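Local coordinates for protein peptidyl-tRNA hydrolase (Thermoplasma acidophilum, PDB 1RLK) that probably hydrolyses peptidyl-tRNAs that drop off the ribosome during protein synthesis, releasing an N-acyl amino acid and the tRNA, at residues V56-L61 / G112-L117; D62-I67 / G92-I97; V2-I7 / G50-V55. All coordinates share one frame; numbering follows the deposited sequence. Where two conformers were deposited one is given.

Interaction 1. Residues V56-L61 / G112-L117; sequences VKVNDL and GKYKLL
The C-terminal tail of this PTH2-family protein folds back over the end of strand 53-58, an outermost strand of the mixed sheet, and makes a single beta bridge there between Val56 and Leu116. The tie within it is Lys57 N to Lys115 O at 2.8 Å, straight at the hydrogen (169°) and running almost along the carbonyl bond. Next to this bond a water extends the pairing by one step: it donates to Lys57 O at 2.8 Å and accepts from Lys115 N at 3.1 Å, while lying in the plane of the Tyr114 ring at its edge.

Tyr114 is the tail side chain that turns toward the strand. With CG set beside its own backbone N (chi1 -60°), the ring lies over Val58, whose CG1 makes a CH-pi contact 3.7 Å from the ring centroid, only 19° off the normal. Closer to the backbone, Val56 CB meets Tyr114 CB at 3.9 Å. The Tyr114 OH shares a hydrogen bond with OE1 of Glu63 in helix 61-74, tying tail, strand and helix together. Leu116 points away from the strand at its CB, yet its CD2 still touches Val56 CG1 at 4.0 Å. On the more exposed side, the Lys57 chain crosses that of Lys115, its CE lies 3.6 Å from Leu116 O, and a second water, weakly bound, joins Lys57 NZ to Lys115 NZ.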
loop_
_atom_site.group_PDB
_atom_site.type_symbol
_atom_site.label_atom_id
_atom_site.label_comp_id
_atom_site.label_asym_id
_atom_site.label_seq_id
_atom_site.Cartn_x
_atom_site.Cartn_y
_atom_site.Cartn_z
ATOM N N VAL A 56 2.691 4.331 6.519
ATOM C CA VAL A 56 2.967 5.755 6.523
ATOM C C VAL A 56 1.706 6.516 6.173
ATOM O O VAL A 56 0.728 5.951 5.652
ATOM C CB VAL A 56 4.105 6.111 5.542
ATOM C CG1 VAL A 56 5.404 5.460 5.978
ATOM C CG2 VAL A 56 3.764 5.716 4.063
ATOM N N LYS A 57 1.722 7.806 6.465
ATOM C CA LYS A 57 0.638 8.681 6.099
ATOM C C LYS A 57 1.123 9.717 5.084
ATOM O O LYS A 57 2.292 10.099 5.090
ATOM C CB LYS A 57 -0.009 9.311 7.326
ATOM C CG LYS A 57 0.855 10.251 8.147
ATOM C CD LYS A 57 0.108 10.708 9.401
ATOM C CE LYS A 57 1.061 11.222 10.486
ATOM N NZ LYS A 57 0.447 12.306 11.292
ATOM N N VAL A 58 0.229 10.102 4.175
ATOM C CA VAL A 58 0.527 11.076 3.132
ATOM C C VAL A 58 -0.549 12.157 3.165
ATOM O O VAL A 58 -1.647 11.951 3.679
ATOM C CB VAL A 58 0.696 10.415 1.723
ATOM C CG1 VAL A 58 1.781 9.393 1.771
ATOM C CG2 VAL A 58 -0.601 9.799 1.200
ATOM N N ASN A 59 -0.219 13.328 2.648
ATOM C CA ASN A 59 -1.080 14.494 2.822
ATOM C C ASN A 59 -2.316 14.480 1.941
ATOM O O ASN A 59 -3.368 14.984 2.327
ATOM C CB ASN A 59 -0.289 15.771 2.530
ATOM C CG ASN A 59 0.689 16.092 3.622
ATOM O OD1 ASN A 59 0.416 15.842 4.802
ATOM N ND2 ASN A 59 1.838 16.656 3.245
ATOM N N ASP A 60 -2.184 13.922 0.746
ATOM C CA ASP A 60 -3.276 14.023 -0.211
ATOM C C ASP A 60 -3.141 13.040 -1.366
ATOM O O ASP A 60 -2.223 12.215 -1.416
ATOM C CB ASP A 60 -3.419 15.486 -0.706
ATOM C CG ASP A 60 -2.135 16.056 -1.251
ATOM O OD1 ASP A 60 -1.340 15.320 -1.874
ATOM O OD2 ASP A 60 -1.840 17.262 -1.112
ATOM N N LEU A 61 -4.097 13.123 -2.285
ATOM C CA LEU A 61 -4.156 12.236 -3.425
ATOM C C LEU A 61 -2.921 12.349 -4.282
ATOM O O LEU A 61 -2.395 11.356 -4.762
ATOM C CB LEU A 61 -5.422 12.541 -4.245
ATOM C CG LEU A 61 -5.714 11.527 -5.348
ATOM C CD1 LEU A 61 -5.731 10.120 -4.777
ATOM C CD2 LEU A 61 -7.060 11.883 -5.984
ATOM N N GLY A 112 10.100 6.514 2.092
ATOM C CA GLY A 112 10.883 6.864 3.275
ATOM C C GLY A 112 10.671 8.263 3.807
ATOM O O GLY A 112 10.846 8.522 4.998
ATOM N N LYS A 113 10.241 9.156 2.920
ATOM C CA LYS A 113 10.084 10.585 3.207
ATOM C C LYS A 113 8.843 10.867 4.032
ATOM O O LYS A 113 8.744 11.909 4.713
ATOM C CB LYS A 113 10.045 11.385 1.889
ATOM C CG LYS A 113 9.410 10.642 0.664
ATOM C CD LYS A 113 10.288 9.559 -0.039
ATOM C CE LYS A 113 11.790 9.575 0.311
ATOM N NZ LYS A 113 12.400 8.249 0.041
ATOM N N TYR A 114 7.893 9.933 4.006
ATOM C CA TYR A 114 6.606 10.146 4.652
ATOM C C TYR A 114 6.639 9.741 6.124
ATOM O O TYR A 114 7.325 8.794 6.480
ATOM C CB TYR A 114 5.524 9.341 3.909
ATOM C CG TYR A 114 5.403 9.742 2.459
ATOM C CD1 TYR A 114 4.852 10.969 2.101
ATOM C CD2 TYR A 114 5.872 8.920 1.455
ATOM C CE1 TYR A 114 4.749 11.351 0.772
ATOM C CE2 TYR A 114 5.777 9.297 0.112
ATOM C CZ TYR A 114 5.209 10.515 -0.219
ATOM O OH TYR A 114 5.119 10.908 -1.552
ATOM N N LYS A 115 5.881 10.461 6.946
ATOM C CA LYS A 115 5.711 10.159 8.367
ATOM C C LYS A 115 4.976 8.845 8.631
ATOM O O LYS A 115 3.953 8.554 7.994
ATOM C CB LYS A 115 4.909 11.265 9.030
ATOM C CG LYS A 115 5.570 12.620 9.000
ATOM C CD LYS A 115 5.000 13.530 10.070
ATOM C CE LYS A 115 5.423 14.982 9.847
ATOM N NZ LYS A 115 4.651 15.919 10.701
ATOM N N LEU A 116 5.460 8.071 9.602
ATOM C CA LEU A 116 4.744 6.880 10.033
ATOM C C LEU A 116 3.361 7.286 10.534
ATOM O O LEU A 116 3.184 8.359 11.144
ATOM C CB LEU A 116 5.505 6.128 11.128
ATOM C CG LEU A 116 6.851 5.516 10.755
ATOM C CD1 LEU A 116 7.533 4.895 11.966
ATOM C CD2 LEU A 116 6.687 4.474 9.673
ATOM N N LEU A 117 2.373 6.440 10.256
ATOM C CA LEU A 117 1.027 6.669 10.751
ATOM C C LEU A 117 1.071 6.514 12.256
ATOM O O LEU A 117 0.465 7.304 12.957
ATOM C CB LEU A 117 0.006 5.688 10.139
ATOM C CG LEU A 117 -1.420 5.800 10.712
ATOM C CD1 LEU A 117 -2.097 7.101 10.256
ATOM C CD2 LEU A 117 -2.285 4.618 10.332
ATOM O OXT LEU A 117 1.722 5.610 12.783
HETATM O O HOH W 1 3.856 12.306 5.605
HETATM O O HOH W 2 1.238 15.456 10.522
#

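Interaction 2. Residues D62-I67 / G92-I97; sequences DEIMEI and GTITCI
Ile64 and Ile67 of helix 61-74 pack on Ile94 and Ile97 of strand 94-103. The helix is the connection of the beta-alpha-beta crossover from strand 53-58 to the parallel strand 78-82, and strand 94-103 lies beside 78-82 in the sheet. Over these short segments the axes approach to 8.7 Å, with 38° between their directions.

No hydrogen bond passes between helix and strand. The helix uses its backbone groups within itself, as in Ile67 N to Glu63 O, and the strand bonds its neighbours, as where Ile94 O receives Arg10 NH1. The strand's own pairing is irregular. Thr95 has near-helical backbone angles, and both it and Cys96 bond to Val81 of strand 78-82, a beta bulge. Both of their side chains leave for the other face of the sheet, and Ile94 and Ile97, three positions apart, end up facing the same helix.

The side chains that meet are all apolar. Ile64 and the two strand isoleucines run in opposite directions alongside each other, Ile64 CG2 resting 4.0 Å from Ile94 CG2. The far methyl of Ile64 is turned back by chi2 (-69°) onto the strand, where CD1 lies 4.0 Å from Cys96 CA. In Ile97, CG1 extends anti to the backbone N (chi1 -178°), and its CG2 branch makes the closest contacts, to Ile64 CD1 at 3.9 Å and Ile67 CG2 at 3.8 Å.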
loop_
_atom_site.group_PDB
_atom_site.type_symbol
_atom_site.label_atom_id
_atom_site.label_comp_id
_atom_site.label_asym_id
_atom_site.label_seq_id
_atom_site.Cartn_x
_atom_site.Cartn_y
_atom_site.Cartn_z
ATOM N N ASP A 62 -2.428 13.568 -4.472
ATOM C CA ASP A 62 -1.210 13.756 -5.263
ATOM C C ASP A 62 -0.049 12.902 -4.763
ATOM O O ASP A 62 0.686 12.313 -5.559
ATOM C CB ASP A 62 -0.815 15.239 -5.295
ATOM C CG ASP A 62 -1.699 16.051 -6.230
ATOM O OD1 ASP A 62 -1.858 15.639 -7.410
ATOM O OD2 ASP A 62 -2.286 17.103 -5.861
ATOM N N GLU A 63 0.109 12.793 -3.454
ATOM C CA GLU A 63 1.193 11.964 -2.910
ATOM C C GLU A 63 0.960 10.497 -3.228
ATOM O O GLU A 63 1.879 9.806 -3.627
ATOM C CB GLU A 63 1.345 12.138 -1.393
ATOM C CG GLU A 63 1.543 13.568 -0.905
ATOM C CD GLU A 63 2.786 14.229 -1.461
ATOM O OE1 GLU A 63 3.749 13.518 -1.821
ATOM O OE2 GLU A 63 2.787 15.485 -1.538
ATOM N N ILE A 64 -0.271 10.023 -3.048
ATOM C CA ILE A 64 -0.641 8.665 -3.493
ATOM C C ILE A 64 -0.218 8.411 -4.946
ATOM O O ILE A 64 0.376 7.385 -5.260
ATOM C CB ILE A 64 -2.173 8.443 -3.356
ATOM C CG1 ILE A 64 -2.618 8.534 -1.898
ATOM C CG2 ILE A 64 -2.590 7.092 -3.939
ATOM C CD1 ILE A 64 -2.133 7.382 -1.027
ATOM N N MET A 65 -0.513 9.358 -5.831
ATOM C CA MET A 65 -0.252 9.166 -7.261
ATOM C C MET A 65 1.248 9.255 -7.597
ATOM O O MET A 65 1.742 8.610 -8.535
ATOM C CB MET A 65 -1.071 10.183 -8.070
ATOM C CG MET A 65 -2.591 10.041 -7.886
ATOM S SD MET A 65 -3.166 8.330 -8.061
ATOM C CE MET A 65 -2.652 7.958 -9.641
ATOM N N GLU A 66 1.989 10.006 -6.791
ATOM C CA GLU A 66 3.439 10.085 -6.939
ATOM C C GLU A 66 4.090 8.758 -6.574
ATOM O O GLU A 66 4.991 8.302 -7.244
ATOM C CB GLU A 66 3.983 11.196 -6.032
ATOM C CG GLU A 66 5.471 11.430 -6.166
ATOM C CD GLU A 66 5.844 11.989 -7.524
ATOM O OE1 GLU A 66 4.975 12.604 -8.192
ATOM O OE2 GLU A 66 7.016 11.812 -7.919
ATOM N N ILE A 67 3.618 8.143 -5.495
ATOM C CA ILE A 67 4.077 6.827 -5.064
ATOM C C ILE A 67 3.811 5.796 -6.169
ATOM O O ILE A 67 4.686 5.008 -6.555
ATOM C CB ILE A 67 3.348 6.457 -3.730
ATOM C CG1 ILE A 67 3.914 7.288 -2.579
ATOM C CG2 ILE A 67 3.499 4.979 -3.385
ATOM C CD1 ILE A 67 3.056 7.290 -1.334
ATOM N N GLY A 92 -15.312 4.056 -5.404
ATOM C CA GLY A 92 -15.314 5.023 -4.315
ATOM C C GLY A 92 -14.045 5.849 -4.251
ATOM O O GLY A 92 -13.294 5.915 -5.210
ATOM N N THR A 93 -13.820 6.496 -3.115
ATOM C CA THR A 93 -12.643 7.346 -2.927
ATOM C C THR A 93 -11.368 6.543 -2.741
ATOM O O THR A 93 -11.393 5.490 -2.093
ATOM C CB THR A 93 -12.836 8.217 -1.705
ATOM O OG1 THR A 93 -14.036 8.972 -1.855
ATOM C CG2 THR A 93 -11.733 9.248 -1.602
ATOM N N ILE A 94 -10.266 7.056 -3.303
ATOM C CA ILE A 94 -8.930 6.485 -3.119
ATOM C C ILE A 94 -8.460 6.821 -1.706
ATOM O O ILE A 94 -8.370 7.996 -1.357
ATOM C CB ILE A 94 -7.939 7.034 -4.166
ATOM C CG1 ILE A 94 -8.292 6.501 -5.557
ATOM C CG2 ILE A 94 -6.525 6.657 -3.803
ATOM C CD1 ILE A 94 -7.472 7.077 -6.690
ATOM N N THR A 95 -8.181 5.782 -0.910
ATOM C CA THR A 95 -7.841 5.916 0.514
ATOM C C THR A 95 -6.367 5.689 0.798
ATOM O O THR A 95 -5.812 6.301 1.698
ATOM C CB THR A 95 -8.658 4.908 1.373
ATOM O OG1 THR A 95 -8.524 3.564 0.865
ATOM C CG2 THR A 95 -10.124 5.202 1.281
ATOM N N CYS A 96 -5.746 4.775 0.071
ATOM C CA CYS A 96 -4.379 4.378 0.338
ATOM C C CYS A 96 -3.779 3.621 -0.828
ATOM O O CYS A 96 -4.464 3.330 -1.805
ATOM C CB CYS A 96 -4.330 3.529 1.615
ATOM S SG CYS A 96 -5.184 1.945 1.486
ATOM N N ILE A 97 -2.484 3.332 -0.752
ATOM C CA ILE A 97 -1.818 2.513 -1.755
ATOM C C ILE A 97 -0.868 1.533 -1.081
ATOM O O ILE A 97 -0.091 1.917 -0.205
ATOM C CB ILE A 97 -1.086 3.386 -2.804
ATOM C CG1 ILE A 97 -0.435 2.518 -3.870
ATOM C CG2 ILE A 97 -0.038 4.286 -2.165
ATOM C CD1 ILE A 97 0.105 3.318 -5.047
#

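Interaction 3. Residues V2-I7 / G50-V55; sequences VKKMVI and GQRKIV
Met5 and Ile7 are laced to Arg52 and Ile54 by the parallel pairing of strands 3-10 and 53-58. The bonds run Met5 N to Arg52 O (3.0 Å), Ile54 N to Met5 O (2.8 Å) and Ile7 N to Ile54 O (2.9 Å), so Met5 and Ile54 each use both N and O, as a parallel ladder requires. Ile54 O also takes a CA-H contact from Val6 CA at 3.2 Å. This half is close-knit. Met5 pairs with Lys53 and Ile7 with Val55 on one face of the sheet, Val6 with Ile54 on the other.

Towards the start of both segments the contact opens to solvent. Lys4 and Arg52 lie side by side and point the same way; bent at chi2 (-98°), the lysine chain passes over one face of the guanidinium, its CE 3.5 Å from Arg52 NH2. The two charged ends are close, Lys4 NZ to Arg52 NH2 at 3.4 Å, but both are donors. Lys4 NZ forms a salt bridge with Glu104, which probably offsets the closeness of the two like charges, and a water bound to Lys4 NZ reaches Arg52 NH2 only weakly. Lys53 instead turns back on its own segment, NZ bonding both Gln51 O and Gln51 OE1.

The Met5 and Ile7 face is roofed by helix 17-38, with Trp46 of helix 40-48 touching Met5 and Lys53 and bonding Arg52 O; helix 104-111 covers Val6 and Ile54. Helices 17-38 and 40-48 come between the two parallel strands in sequence, making a beta-alpha-beta crossover.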
loop_
_atom_site.group_PDB
_atom_site.type_symbol
_atom_site.label_atom_id
_atom_site.label_comp_id
_atom_site.label_asym_id
_atom_site.label_seq_id
_atom_site.Cartn_x
_atom_site.Cartn_y
_atom_site.Cartn_z
ATOM N N VAL A 2 13.449 -8.359 6.409
ATOM C CA VAL A 2 14.227 -7.566 5.403
ATOM C C VAL A 2 13.406 -7.352 4.113
ATOM O O VAL A 2 13.597 -6.354 3.394
ATOM C CB VAL A 2 15.613 -8.226 5.143
ATOM C CG1 VAL A 2 16.145 -7.960 3.731
ATOM C CG2 VAL A 2 16.630 -7.756 6.185
ATOM N N LYS A 3 12.502 -8.286 3.812
ATOM C CA LYS A 3 11.419 -7.984 2.886
ATOM C C LYS A 3 10.333 -7.312 3.715
ATOM O O LYS A 3 10.034 -7.754 4.821
ATOM C CB LYS A 3 10.884 -9.239 2.196
ATOM C CG LYS A 3 11.903 -9.968 1.319
ATOM C CD LYS A 3 12.451 -9.086 0.192
ATOM C CE LYS A 3 13.396 -9.858 -0.728
ATOM N NZ LYS A 3 14.787 -9.757 -0.241
ATOM N N LYS A 4 9.804 -6.201 3.214
ATOM C CA LYS A 4 8.707 -5.499 3.862
ATOM C C LYS A 4 7.630 -5.109 2.843
ATOM O O LYS A 4 7.885 -5.025 1.654
ATOM C CB LYS A 4 9.215 -4.233 4.562
ATOM C CG LYS A 4 10.473 -4.414 5.457
ATOM C CD LYS A 4 10.138 -4.571 6.927
ATOM C CE LYS A 4 11.402 -4.518 7.811
ATOM N NZ LYS A 4 11.575 -3.191 8.485
ATOM N N MET A 5 6.425 -4.883 3.336
ATOM C CA MET A 5 5.372 -4.217 2.584
ATOM C C MET A 5 5.171 -2.824 3.158
ATOM O O MET A 5 5.326 -2.649 4.346
ATOM C CB MET A 5 4.090 -5.047 2.682
ATOM C CG MET A 5 2.860 -4.327 2.230
ATOM S SD MET A 5 1.426 -5.381 2.240
ATOM C CE MET A 5 1.894 -6.566 1.153
ATOM N N VAL A 6 4.869 -1.826 2.324
ATOM C CA VAL A 6 4.494 -0.504 2.798
ATOM C C VAL A 6 3.072 -0.191 2.371
ATOM O O VAL A 6 2.703 -0.477 1.238
ATOM C CB VAL A 6 5.388 0.612 2.193
ATOM C CG1 VAL A 6 4.993 1.984 2.733
ATOM C CG2 VAL A 6 6.820 0.323 2.426
ATOM N N ILE A 7 2.294 0.421 3.254
ATOM C CA ILE A 7 1.015 0.980 2.870
ATOM C C ILE A 7 0.987 2.435 3.251
ATOM O O ILE A 7 1.237 2.780 4.398
ATOM C CB ILE A 7 -0.169 0.229 3.534
ATOM C CG1 ILE A 7 -0.059 -1.266 3.277
ATOM C CG2 ILE A 7 -1.487 0.760 2.987
ATOM C CD1 ILE A 7 0.586 -2.034 4.407
ATOM N N GLY A 50 7.304 -13.032 8.833
ATOM C CA GLY A 50 6.241 -12.428 9.628
ATOM C C GLY A 50 5.473 -11.302 8.932
ATOM O O GLY A 50 4.884 -10.423 9.582
ATOM N N GLN A 51 5.489 -11.343 7.602
ATOM C CA GLN A 51 4.809 -10.367 6.744
ATOM C C GLN A 51 4.829 -8.939 7.276
ATOM O O GLN A 51 3.797 -8.242 7.338
ATOM C CB GLN A 51 3.391 -10.837 6.441
ATOM C CG GLN A 51 2.465 -11.075 7.629
ATOM C CD GLN A 51 1.086 -11.467 7.143
ATOM O OE1 GLN A 51 0.457 -10.709 6.421
ATOM N NE2 GLN A 51 0.642 -12.678 7.484
ATOM N N ARG A 52 6.034 -8.490 7.624
ATOM C CA ARG A 52 6.227 -7.164 8.187
ATOM C C ARG A 52 5.740 -6.062 7.263
ATOM O O ARG A 52 5.972 -6.096 6.064
ATOM C CB ARG A 52 7.700 -6.927 8.506
ATOM C CG ARG A 52 8.219 -7.857 9.592
ATOM C CD ARG A 52 8.234 -7.233 10.956
ATOM N NE ARG A 52 9.208 -6.147 11.054
ATOM C CZ ARG A 52 10.528 -6.309 11.138
ATOM N NH1 ARG A 52 11.073 -7.526 11.153
ATOM N NH2 ARG A 52 11.313 -5.239 11.212
ATOM N N LYS A 53 5.102 -5.070 7.865
ATOM C CA LYS A 53 4.463 -3.966 7.163
ATOM C C LYS A 53 4.844 -2.652 7.807
ATOM O O LYS A 53 4.937 -2.555 9.040
ATOM C CB LYS A 53 2.938 -4.135 7.219
ATOM C CG LYS A 53 2.446 -5.324 6.433
ATOM C CD LYS A 53 0.977 -5.593 6.675
ATOM C CE LYS A 53 0.545 -6.897 6.078
ATOM N NZ LYS A 53 1.185 -8.096 6.702
ATOM N N ILE A 54 5.074 -1.651 6.967
ATOM C CA ILE A 54 5.311 -0.278 7.382
ATOM C C ILE A 54 4.089 0.526 6.916
ATOM O O ILE A 54 3.708 0.422 5.754
ATOM C CB ILE A 54 6.580 0.253 6.700
ATOM C CG1 ILE A 54 7.821 -0.540 7.154
ATOM C CG2 ILE A 54 6.764 1.740 6.959
ATOM C CD1 ILE A 54 8.996 -0.352 6.251
ATOM N N VAL A 55 3.467 1.290 7.804
ATOM C CA VAL A 55 2.323 2.128 7.444
ATOM C C VAL A 55 2.699 3.596 7.624
ATOM O O VAL A 55 3.020 4.038 8.727
ATOM C CB VAL A 55 1.077 1.789 8.304
ATOM C CG1 VAL A 55 -0.127 2.571 7.846
ATOM C CG2 VAL A 55 0.817 0.283 8.271
HETATM O O HOH W 3 8.314 -9.947 6.719
HETATM O O HOH W 4 9.665 -2.451 10.016
#

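Overall arrangement
All three contacts lie on one four-stranded mixed sheet ordered 53-58, 3-10, 94-103, 78-82. Interaction 3 closes first along the chain; interaction 1 then joins the same strand 53-58 to the very C-terminus, and interaction 2 forms within the sequence that interaction 1 brackets. Centres of interactions 1 and 2 are about 11 Å apart, bridged by Tyr114 on Ile67 and Val58 on Ile64. Interactions 1 and 3, their centres about 15 Å apart, meet where Val55 O accepts from Leu117 N. Interactions 2 and 3, centres about 18 Å apart, lie on opposite sides of the chain's centre, with Ile7 touching Ile97. Sheet edge, helix cover and tail thus form one compact domain.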